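Local coordinates for CBS domain-containing protein CBSX2, chloroplastic (PDB 4GQY) that binds adenosine monophosphate through its pair of CBS domains and probably regulates thioredoxins in the chloroplast, changing shape with the nucleotide, at residues P108-D113 / R131-D136; T48-V53 / D102-S107. All blocks are in the same frame, centred on the assembly; numbering follows the deposited sequence.

Contact 1 (P108-D113 / R131-D136); sequences PLVVRD and RLPVVD. With AMP (adenosine monophosphate), chain E.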
ATOM      1  N   PRO A 108      -8.205  -2.309 -11.329  1.00 15.65           N
ATOM      2  CA  PRO A 108      -7.930  -2.514  -9.899  1.00 16.31           C
ATOM      3  C   PRO A 108      -7.056  -3.730  -9.638  1.00 15.71           C
ATOM      4  O   PRO A 108      -6.900  -4.563 -10.524  1.00 14.80           O
ATOM      5  CB  PRO A 108      -9.322  -2.751  -9.303  1.00 13.92           C
ATOM      6  CG  PRO A 108     -10.170  -3.234 -10.448  1.00 16.70           C
ATOM      7  CD  PRO A 108      -9.609  -2.570 -11.685  1.00 14.96           C
ATOM      8  N   LEU A 109      -6.490  -3.824  -8.438  1.00 13.19           N
ATOM      9  CA  LEU A 109      -5.836  -5.051  -8.010  1.00 12.46           C
ATOM     10  C   LEU A 109      -6.909  -6.109  -7.841  1.00 11.92           C
ATOM     11  O   LEU A 109      -8.008  -5.821  -7.342  1.00  7.35           O
ATOM     12  CB  LEU A 109      -5.115  -4.863  -6.673  1.00 12.64           C
ATOM     13  CG  LEU A 109      -3.919  -3.914  -6.629  1.00 21.24           C
ATOM     14  CD1 LEU A 109      -3.214  -3.993  -5.288  1.00 17.73           C
ATOM     15  CD2 LEU A 109      -2.963  -4.207  -7.775  1.00 18.46           C
ATOM     16  N   VAL A 110      -6.587  -7.333  -8.250  1.00 11.78           N
ATOM     17  CA  VAL A 110      -7.547  -8.427  -8.222  1.00 13.39           C
ATOM     18  C   VAL A 110      -6.897  -9.727  -7.768  1.00 11.76           C
ATOM     19  O   VAL A 110      -5.666  -9.833  -7.740  1.00 12.53           O
ATOM     20  CB  VAL A 110      -8.201  -8.662  -9.597  1.00 14.94           C
ATOM     21  CG1 VAL A 110      -8.904  -7.392 -10.079  1.00 14.23           C
ATOM     22  CG2 VAL A 110      -7.166  -9.167 -10.620  1.00 14.48           C
ATOM     23  N   VAL A 111      -7.745 -10.687  -7.393  1.00 12.36           N
ATOM     24  CA  VAL A 111      -7.314 -12.045  -7.067  1.00 16.26           C
ATOM     25  C   VAL A 111      -8.092 -13.069  -7.888  1.00 16.17           C
ATOM     26  O   VAL A 111      -9.094 -12.726  -8.548  1.00 14.91           O
ATOM     27  CB  VAL A 111      -7.548 -12.371  -5.595  1.00 15.34           C
ATOM     28  CG1 VAL A 111      -6.661 -11.490  -4.715  1.00 15.59           C
ATOM     29  CG2 VAL A 111      -9.044 -12.195  -5.252  1.00 15.09           C
ATOM     30  N   ARG A 112      -7.625 -14.317  -7.835  1.00 13.14           N
ATOM     31  CA  ARG A 112      -8.299 -15.452  -8.469  1.00 15.67           C
ATOM     32  C   ARG A 112      -9.147 -16.162  -7.417  1.00 18.31           C
ATOM     33  O   ARG A 112      -8.857 -16.059  -6.219  1.00 17.07           O
ATOM     34  CB  ARG A 112      -7.244 -16.437  -9.002  1.00 21.54           C
ATOM     35  CG  ARG A 112      -6.336 -15.877 -10.104  1.00 19.34           C
ATOM     36  CD  ARG A 112      -7.135 -15.700 -11.397  1.00 26.50           C
ATOM     37  NE  ARG A 112      -7.727 -16.985 -11.772  1.00 23.15           N
ATOM     38  CZ  ARG A 112      -7.089 -17.907 -12.495  1.00 30.24           C
ATOM     39  NH1 ARG A 112      -5.858 -17.656 -12.942  1.00 26.96           N
ATOM     40  NH2 ARG A 112      -7.675 -19.071 -12.788  1.00 28.56           N
ATOM     41  N   ASP A 113     -10.176 -16.898  -7.847  1.00 15.96           N
ATOM     42  CA  ASP A 113     -11.000 -17.649  -6.900  1.00 15.20           C
ATOM     43  C   ASP A 113     -10.230 -18.766  -6.196  1.00 19.17           C
ATOM     44  O   ASP A 113     -10.633 -19.220  -5.115  1.00 16.14           O
ATOM     45  CB  ASP A 113     -12.297 -18.174  -7.541  1.00 15.55           C
ATOM     46  CG  ASP A 113     -12.060 -19.143  -8.713  1.00 19.68           C
ATOM     47  OD1 ASP A 113     -10.921 -19.286  -9.220  1.00 17.38           O
ATOM     48  OD2 ASP A 113     -13.054 -19.754  -9.155  1.00 19.53           O
ATOM     49  N   ARG A 131     -12.319  -4.061  -0.750  1.00 12.98           N
ATOM     50  CA  ARG A 131     -12.668  -5.252  -1.526  1.00 14.87           C
ATOM     51  C   ARG A 131     -11.624  -5.612  -2.582  1.00 15.67           C
ATOM     52  O   ARG A 131     -10.927  -4.747  -3.106  1.00 13.93           O
ATOM     53  CB  ARG A 131     -14.015  -5.045  -2.222  1.00 16.20           C
ATOM     54  CG  ARG A 131     -13.972  -3.928  -3.268  1.00 16.13           C
ATOM     55  CD  ARG A 131     -15.358  -3.462  -3.653  1.00 15.91           C
ATOM     56  NE  ARG A 131     -16.066  -2.841  -2.534  1.00 23.71           N
ATOM     57  CZ  ARG A 131     -15.772  -1.637  -2.026  1.00 21.22           C
ATOM     58  NH1 ARG A 131     -14.757  -0.906  -2.506  1.00 18.39           N
ATOM     59  NH2 ARG A 131     -16.493  -1.171  -1.015  1.00 21.63           N
ATOM     60  N   LEU A 132     -11.531  -6.905  -2.879  1.00 15.79           N
ATOM     61  CA  LEU A 132     -10.782  -7.412  -4.023  1.00 12.52           C
ATOM     62  C   LEU A 132     -11.758  -8.035  -4.987  1.00 13.54           C
ATOM     63  O   LEU A 132     -12.404  -9.045  -4.670  1.00 15.66           O
ATOM     64  CB  LEU A 132      -9.785  -8.466  -3.574  1.00 17.43           C
ATOM     65  CG  LEU A 132      -8.769  -7.808  -2.660  1.00 14.58           C
ATOM     66  CD1 LEU A 132      -7.906  -8.847  -1.975  1.00 12.23           C
ATOM     67  CD2 LEU A 132      -7.963  -6.891  -3.535  1.00 11.41           C
ATOM     68  N   PRO A 133     -11.892  -7.428  -6.162  1.00  8.15           N
ATOM     69  CA  PRO A 133     -12.699  -8.054  -7.204  1.00 10.59           C
ATOM     70  C   PRO A 133     -11.990  -9.352  -7.594  1.00  9.49           C
ATOM     71  O   PRO A 133     -10.764  -9.418  -7.564  1.00  9.57           O
ATOM     72  CB  PRO A 133     -12.645  -7.043  -8.347  1.00 11.99           C
ATOM     73  CG  PRO A 133     -12.201  -5.757  -7.726  1.00  9.06           C
ATOM     74  CD  PRO A 133     -11.251  -6.189  -6.631  1.00 10.88           C
ATOM     75  N   VAL A 134     -12.768 -10.389  -7.864  1.00 14.32           N
ATOM     76  CA  VAL A 134     -12.253 -11.719  -8.164  1.00 12.93           C
ATOM     77  C   VAL A 134     -12.560 -12.004  -9.617  1.00 12.61           C
ATOM     78  O   VAL A 134     -13.735 -11.924 -10.018  1.00 13.85           O
ATOM     79  CB  VAL A 134     -12.969 -12.782  -7.308  1.00 11.82           C
ATOM     80  CG1 VAL A 134     -12.226 -14.126  -7.405  1.00 16.39           C
ATOM     81  CG2 VAL A 134     -13.045 -12.329  -5.857  1.00 11.04           C
ATOM     82  N   VAL A 135     -11.523 -12.325 -10.399  1.00  9.49           N
ATOM     83  CA  VAL A 135     -11.664 -12.549 -11.846  1.00 10.83           C
ATOM     84  C   VAL A 135     -11.166 -13.942 -12.264  1.00 14.38           C
ATOM     85  O   VAL A 135     -10.399 -14.577 -11.536  1.00 14.10           O
ATOM     86  CB  VAL A 135     -10.886 -11.502 -12.678  1.00 12.23           C
ATOM     87  CG1 VAL A 135     -11.412 -10.090 -12.436  1.00 16.14           C
ATOM     88  CG2 VAL A 135      -9.414 -11.578 -12.351  1.00 15.32           C
ATOM     89  N   ASP A 136     -11.587 -14.424 -13.434  1.00 14.83           N
ATOM     90  CA  ASP A 136     -11.044 -15.696 -13.927  1.00 19.18           C
ATOM     91  C   ASP A 136      -9.720 -15.450 -14.670  1.00 19.33           C
ATOM     92  O   ASP A 136      -9.180 -14.336 -14.614  1.00 15.81           O
ATOM     93  CB  ASP A 136     -12.049 -16.440 -14.814  1.00 18.74           C
ATOM     94  CG  ASP A 136     -12.483 -15.628 -16.029  1.00 18.01           C
ATOM     95  OD1 ASP A 136     -11.680 -14.825 -16.560  1.00 18.22           O
ATOM     96  OD2 ASP A 136     -13.633 -15.814 -16.481  1.00 21.33           O
TER
HETATM   97  P   AMP E 301     -12.209   1.633  -0.698  1.00 16.11           P
HETATM   98  O1P AMP E 301     -11.993   2.472   0.552  1.00 14.46           O
HETATM   99  O2P AMP E 301     -11.392   0.341  -0.740  1.00 10.72           O
HETATM  100  O3P AMP E 301     -13.677   1.473  -1.048  1.00 14.19           O
HETATM  101  O5' AMP E 301     -11.656   2.510  -1.908  1.00 11.05           O
HETATM  102  C5' AMP E 301     -10.591   3.428  -1.727  1.00 15.50           C
HETATM  103  C4' AMP E 301     -10.014   3.855  -3.055  1.00 13.89           C
HETATM  104  O4' AMP E 301      -9.262   2.745  -3.623  1.00 14.97           O
HETATM  105  C3' AMP E 301     -11.029   4.265  -4.117  1.00 14.80           C
HETATM  106  O3' AMP E 301     -10.443   5.241  -4.983  1.00 13.15           O
HETATM  107  C2' AMP E 301     -11.226   2.976  -4.911  1.00 17.26           C
HETATM  108  O2' AMP E 301     -11.673   3.183  -6.236  1.00 13.65           O
HETATM  109  C1' AMP E 301      -9.823   2.360  -4.870  1.00 11.93           C
HETATM  110  N9  AMP E 301      -9.840   0.894  -4.893  1.00 14.16           N
HETATM  111  C8  AMP E 301     -10.717   0.150  -4.179  1.00 13.97           C
HETATM  112  N7  AMP E 301     -10.505  -1.181  -4.371  1.00 11.72           N
HETATM  113  C5  AMP E 301      -9.474  -1.293  -5.226  1.00 11.77           C
HETATM  114  C6  AMP E 301      -8.755  -2.403  -5.864  1.00 11.92           C
HETATM  115  N6  AMP E 301      -9.104  -3.682  -5.586  1.00  9.61           N
HETATM  116  N1  AMP E 301      -7.737  -2.097  -6.700  1.00 12.46           N
HETATM  117  C2  AMP E 301      -7.372  -0.832  -6.976  1.00 13.20           C
HETATM  118  N3  AMP E 301      -8.003   0.225  -6.444  1.00 18.27           N
HETATM  119  C4  AMP E 301      -9.042   0.067  -5.580  1.00 13.20           C

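Contact 2 (T48-V53 / D102-S107); sequences TLVGVV and DLMTPS. With AMP (adenosine monophosphate), chain E.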
ATOM      1  N   THR A  48     -15.718  -8.382 -18.738  1.00 18.12           N
ATOM      2  CA  THR A  48     -14.334  -8.134 -18.368  1.00 19.79           C
ATOM      3  C   THR A  48     -14.308  -7.075 -17.263  1.00 18.38           C
ATOM      4  O   THR A  48     -14.972  -6.039 -17.375  1.00 18.37           O
ATOM      5  CB  THR A  48     -13.597  -7.573 -19.575  1.00 18.62           C
ATOM      6  OG1 THR A  48     -13.684  -8.522 -20.649  1.00 26.59           O
ATOM      7  CG2 THR A  48     -12.135  -7.290 -19.239  1.00 20.75           C
ATOM      8  N   LEU A  49     -13.543  -7.316 -16.204  1.00 20.04           N
ATOM      9  CA  LEU A  49     -13.432  -6.321 -15.125  1.00 13.83           C
ATOM     10  C   LEU A  49     -12.607  -5.137 -15.584  1.00 13.05           C
ATOM     11  O   LEU A  49     -11.430  -5.313 -15.916  1.00 11.17           O
ATOM     12  CB  LEU A  49     -12.758  -6.932 -13.902  1.00 12.72           C
ATOM     13  CG  LEU A  49     -12.689  -5.857 -12.825  1.00 10.21           C
ATOM     14  CD1 LEU A  49     -14.092  -5.586 -12.298  1.00  8.58           C
ATOM     15  CD2 LEU A  49     -11.782  -6.327 -11.751  1.00 11.22           C
ATOM     16  N   VAL A  50     -13.205  -3.942 -15.627  1.00 15.28           N
ATOM     17  CA  VAL A  50     -12.456  -2.757 -16.058  1.00 13.44           C
ATOM     18  C   VAL A  50     -12.284  -1.711 -14.971  1.00 16.58           C
ATOM     19  O   VAL A  50     -11.500  -0.775 -15.132  1.00 16.06           O
ATOM     20  CB  VAL A  50     -13.055  -2.038 -17.302  1.00 14.11           C
ATOM     21  CG1 VAL A  50     -13.192  -3.003 -18.480  1.00 22.10           C
ATOM     22  CG2 VAL A  50     -14.394  -1.391 -16.957  1.00 14.24           C
ATOM     23  N   GLY A  51     -13.002  -1.827 -13.868  1.00 14.18           N
ATOM     24  CA  GLY A  51     -12.753  -0.836 -12.831  1.00 13.79           C
ATOM     25  C   GLY A  51     -13.418  -1.147 -11.516  1.00 14.36           C
ATOM     26  O   GLY A  51     -14.092  -2.171 -11.389  1.00 18.46           O
ATOM     27  N   VAL A  52     -13.201  -0.290 -10.529  1.00  8.12           N
ATOM     28  CA  VAL A  52     -13.975  -0.349  -9.306  1.00  9.30           C
ATOM     29  C   VAL A  52     -14.398   1.078  -8.965  1.00 10.76           C
ATOM     30  O   VAL A  52     -13.579   2.005  -9.025  1.00 11.35           O
ATOM     31  CB  VAL A  52     -13.194  -0.968  -8.128  1.00 10.51           C
ATOM     32  CG1 VAL A  52     -11.885  -0.214  -7.845  1.00 11.92           C
ATOM     33  CG2 VAL A  52     -14.058  -0.970  -6.869  1.00 11.84           C
ATOM     34  N   VAL A  53     -15.673   1.266  -8.657  1.00  8.54           N
ATOM     35  CA  VAL A  53     -16.096   2.557  -8.123  1.00 12.08           C
ATOM     36  C   VAL A  53     -16.596   2.367  -6.692  1.00 12.21           C
ATOM     37  O   VAL A  53     -17.395   1.480  -6.415  1.00 10.88           O
ATOM     38  CB  VAL A  53     -17.129   3.260  -9.039  1.00 12.10           C
ATOM     39  CG1 VAL A  53     -18.408   2.462  -9.146  1.00  9.87           C
ATOM     40  CG2 VAL A  53     -17.397   4.677  -8.544  1.00  9.54           C
ATOM     41  N   ASP A 102     -15.973   8.419 -15.165  1.00 19.76           N
ATOM     42  CA  ASP A 102     -15.302   9.605 -14.636  1.00 18.73           C
ATOM     43  C   ASP A 102     -14.807   9.425 -13.206  1.00 20.75           C
ATOM     44  O   ASP A 102     -13.939  10.175 -12.763  1.00 20.94           O
ATOM     45  CB  ASP A 102     -16.232  10.815 -14.642  1.00 22.27           C
ATOM     46  CG  ASP A 102     -16.649  11.235 -16.030  1.00 25.87           C
ATOM     47  OD1 ASP A 102     -15.830  11.128 -16.968  1.00 27.44           O
ATOM     48  OD2 ASP A 102     -17.808  11.678 -16.167  1.00 27.13           O
ATOM     49  N   LEU A 103     -15.384   8.470 -12.471  1.00 18.87           N
ATOM     50  CA  LEU A 103     -15.102   8.345 -11.035  1.00 18.01           C
ATOM     51  C   LEU A 103     -14.285   7.113 -10.664  1.00 19.70           C
ATOM     52  O   LEU A 103     -13.559   7.139  -9.673  1.00 22.63           O
ATOM     53  CB  LEU A 103     -16.398   8.363 -10.219  1.00 18.39           C
ATOM     54  CG  LEU A 103     -16.898   9.758  -9.802  1.00 22.18           C
ATOM     55  CD1 LEU A 103     -17.409  10.538 -10.979  1.00 16.23           C
ATOM     56  CD2 LEU A 103     -17.975   9.666  -8.745  1.00 21.26           C
ATOM     57  N   MET A 104     -14.400   6.047 -11.458  1.00 12.17           N
ATOM     58  CA  MET A 104     -13.823   4.744 -11.118  1.00 13.06           C
ATOM     59  C   MET A 104     -12.309   4.743 -11.045  1.00 15.09           C
ATOM     60  O   MET A 104     -11.645   5.607 -11.613  1.00 10.44           O
ATOM     61  CB  MET A 104     -14.275   3.671 -12.120  1.00 12.36           C
ATOM     62  CG  MET A 104     -13.538   3.689 -13.426  1.00 13.80           C
ATOM     63  SD  MET A 104     -14.355   2.640 -14.650  1.00 15.84           S
ATOM     64  CE  MET A 104     -12.986   2.433 -15.797  1.00 12.87           C
ATOM     65  N   THR A 105     -11.762   3.773 -10.322  1.00 13.28           N
ATOM     66  CA  THR A 105     -10.335   3.518 -10.410  1.00 14.33           C
ATOM     67  C   THR A 105     -10.204   2.454 -11.496  1.00 14.03           C
ATOM     68  O   THR A 105     -10.822   1.396 -11.395  1.00 14.08           O
ATOM     69  CB  THR A 105      -9.789   3.004  -9.082  1.00 14.26           C
ATOM     70  OG1 THR A 105     -10.054   3.974  -8.057  1.00 13.90           O
ATOM     71  CG2 THR A 105      -8.271   2.750  -9.180  1.00 13.50           C
ATOM     72  N   PRO A 106      -9.440   2.736 -12.567  1.00 18.34           N
ATOM     73  CA  PRO A 106      -9.379   1.700 -13.613  1.00 18.61           C
ATOM     74  C   PRO A 106      -8.387   0.624 -13.215  1.00 20.01           C
ATOM     75  O   PRO A 106      -7.602   0.874 -12.296  1.00 20.98           O
ATOM     76  CB  PRO A 106      -8.887   2.460 -14.854  1.00 18.67           C
ATOM     77  CG  PRO A 106      -8.162   3.686 -14.310  1.00 18.51           C
ATOM     78  CD  PRO A 106      -8.797   4.002 -12.965  1.00 20.00           C
ATOM     79  N   SER A 107      -8.439  -0.542 -13.860  1.00 17.12           N
ATOM     80  CA  SER A 107      -7.489  -1.628 -13.572  1.00 18.12           C
ATOM     81  C   SER A 107      -7.203  -1.872 -12.097  1.00 16.64           C
ATOM     82  O   SER A 107      -6.071  -1.688 -11.656  1.00 20.13           O
ATOM     83  CB  SER A 107      -6.141  -1.335 -14.219  1.00 16.61           C
ATOM     84  OG  SER A 107      -6.273  -1.038 -15.587  1.00 20.53           O
TER
HETATM   85  P   AMP E 301     -12.209   1.633  -0.698  1.00 16.11           P
HETATM   86  O1P AMP E 301     -11.993   2.472   0.552  1.00 14.46           O
HETATM   87  O2P AMP E 301     -11.392   0.341  -0.740  1.00 10.72           O
HETATM   88  O3P AMP E 301     -13.677   1.473  -1.048  1.00 14.19           O
HETATM   89  O5' AMP E 301     -11.656   2.510  -1.908  1.00 11.05           O
HETATM   90  C5' AMP E 301     -10.591   3.428  -1.727  1.00 15.50           C
HETATM   91  C4' AMP E 301     -10.014   3.855  -3.055  1.00 13.89           C
HETATM   92  O4' AMP E 301      -9.262   2.745  -3.623  1.00 14.97           O
HETATM   93  C3' AMP E 301     -11.029   4.265  -4.117  1.00 14.80           C
HETATM   94  O3' AMP E 301     -10.443   5.241  -4.983  1.00 13.15           O
HETATM   95  C2' AMP E 301     -11.226   2.976  -4.911  1.00 17.26           C
HETATM   96  O2' AMP E 301     -11.673   3.183  -6.236  1.00 13.65           O
HETATM   97  C1' AMP E 301      -9.823   2.360  -4.870  1.00 11.93           C
HETATM   98  N9  AMP E 301      -9.840   0.894  -4.893  1.00 14.16           N
HETATM   99  C8  AMP E 301     -10.717   0.150  -4.179  1.00 13.97           C
HETATM  100  N7  AMP E 301     -10.505  -1.181  -4.371  1.00 11.72           N
HETATM  101  C5  AMP E 301      -9.474  -1.293  -5.226  1.00 11.77           C
HETATM  102  C6  AMP E 301      -8.755  -2.403  -5.864  1.00 11.92           C
HETATM  103  N6  AMP E 301      -9.104  -3.682  -5.586  1.00  9.61           N
HETATM  104  N1  AMP E 301      -7.737  -2.097  -6.700  1.00 12.46           N
HETATM  105  C2  AMP E 301      -7.372  -0.832  -6.976  1.00 13.20           C
HETATM  106  N3  AMP E 301      -8.003   0.225  -6.444  1.00 18.27           N
HETATM  107  C4  AMP E 301      -9.042   0.067  -5.580  1.00 13.20           C

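Contact 1 (P108-D113 / R131-D136)
Val111 packs its two methyls against the strand 131-135: CG1 touches CD1 of Leu132, the side chains crossing at about a right angle, and CG2 lies 4.0 Å from CG2 of Val134. With chi1 at -66°, CG1 stands anti to the carbonyl carbon, reaching Leu132; Leu123 of helix 117-127 touches both residues. Val110 faces another way, its CG2 3.7 Å from CG2 of Val135 and its CG1 against the Pro133 ring. The backbones are bridged once, Val111 with Val134, through Val111 N to Pro133 O (3.3 Å) and Val135 N to Val111 O (3.1 Å). Toward one end the chains part around the adenine. Leu109 N donates to N1 of AMP at 2.7 Å, while the amino group N6 of AMP is shared between Leu109 O (3.0 Å) and Arg131 O (3.3 Å). Arg131 turns to the phosphate, its NH1 reaching O3P of AMP at 3.0 Å in the guanidinium plane, while NH2 is held by Thr38. A leucine in its place would probably leave the phosphate without this charged partner and Thr38 without its bond to this side chain. Main-chain atoms thus read the adenine, as expected of a CBS nucleotide site.

Contact 2 (T48-V53 / D102-S107)
Thr105 N donates to Val52 O at 2.8 Å, and the reverse bond from Val52 N to Thr105 O, 3.0 Å, lies in the carbonyl plane. The two residues thus form an antiparallel hydrogen-bonded pair, with both side chains on the face that meets AMP. Val52 CG1 comes within 3.6 Å of AMP C4, at the fused bond of the adenine; chi1 of 57° tucks this methyl in between N and C of its own backbone, turning it to the purine. Beside it, Thr105 OG1 lies 2.6 Å from O2' of AMP, and Thr105 CG2 touches AMP N3 at 3.7 Å. Gly51 and Pro106 make the next, non-hydrogen-bonded pair, beyond which a weak bond from Ser107 N to Val50 O closes the ladder. Met104 stretches out along the strand until CE lies 3.6 Å from Val50 O. At the other end Val53 CG2 meets Leu103 CB at 4.2 Å. Within this chain, strand 105-106 is an outer strand of a three-stranded antiparallel sheet whose middle strand, 49-54, pairs on its far side with 39-43 and forms a classic beta bulge at Val50 and Gly51 opposite Val42; Leu103, from helix 100-103, packs on Leu58 of helix 55-58.

Contact 1 is the more buried of the two and lies within the second CBS motif, whereas the partly buried contact 2 joins a strand of the first motif to the entry into the second. Both contribute to the same AMP site: contact 1 supplies main-chain recognition of the adenine and a charged grip on the phosphate, contact 2 an apolar surface for the purine and a hydroxyl near the ribose. Their backbone pairing also differs, a single bridge in contact 1 against a short antiparallel ladder in contact 2. Leu49 couples them directly, its CD2 lying 3.5 Å from Val110 CG1 and also packing on Pro108 and Pro133.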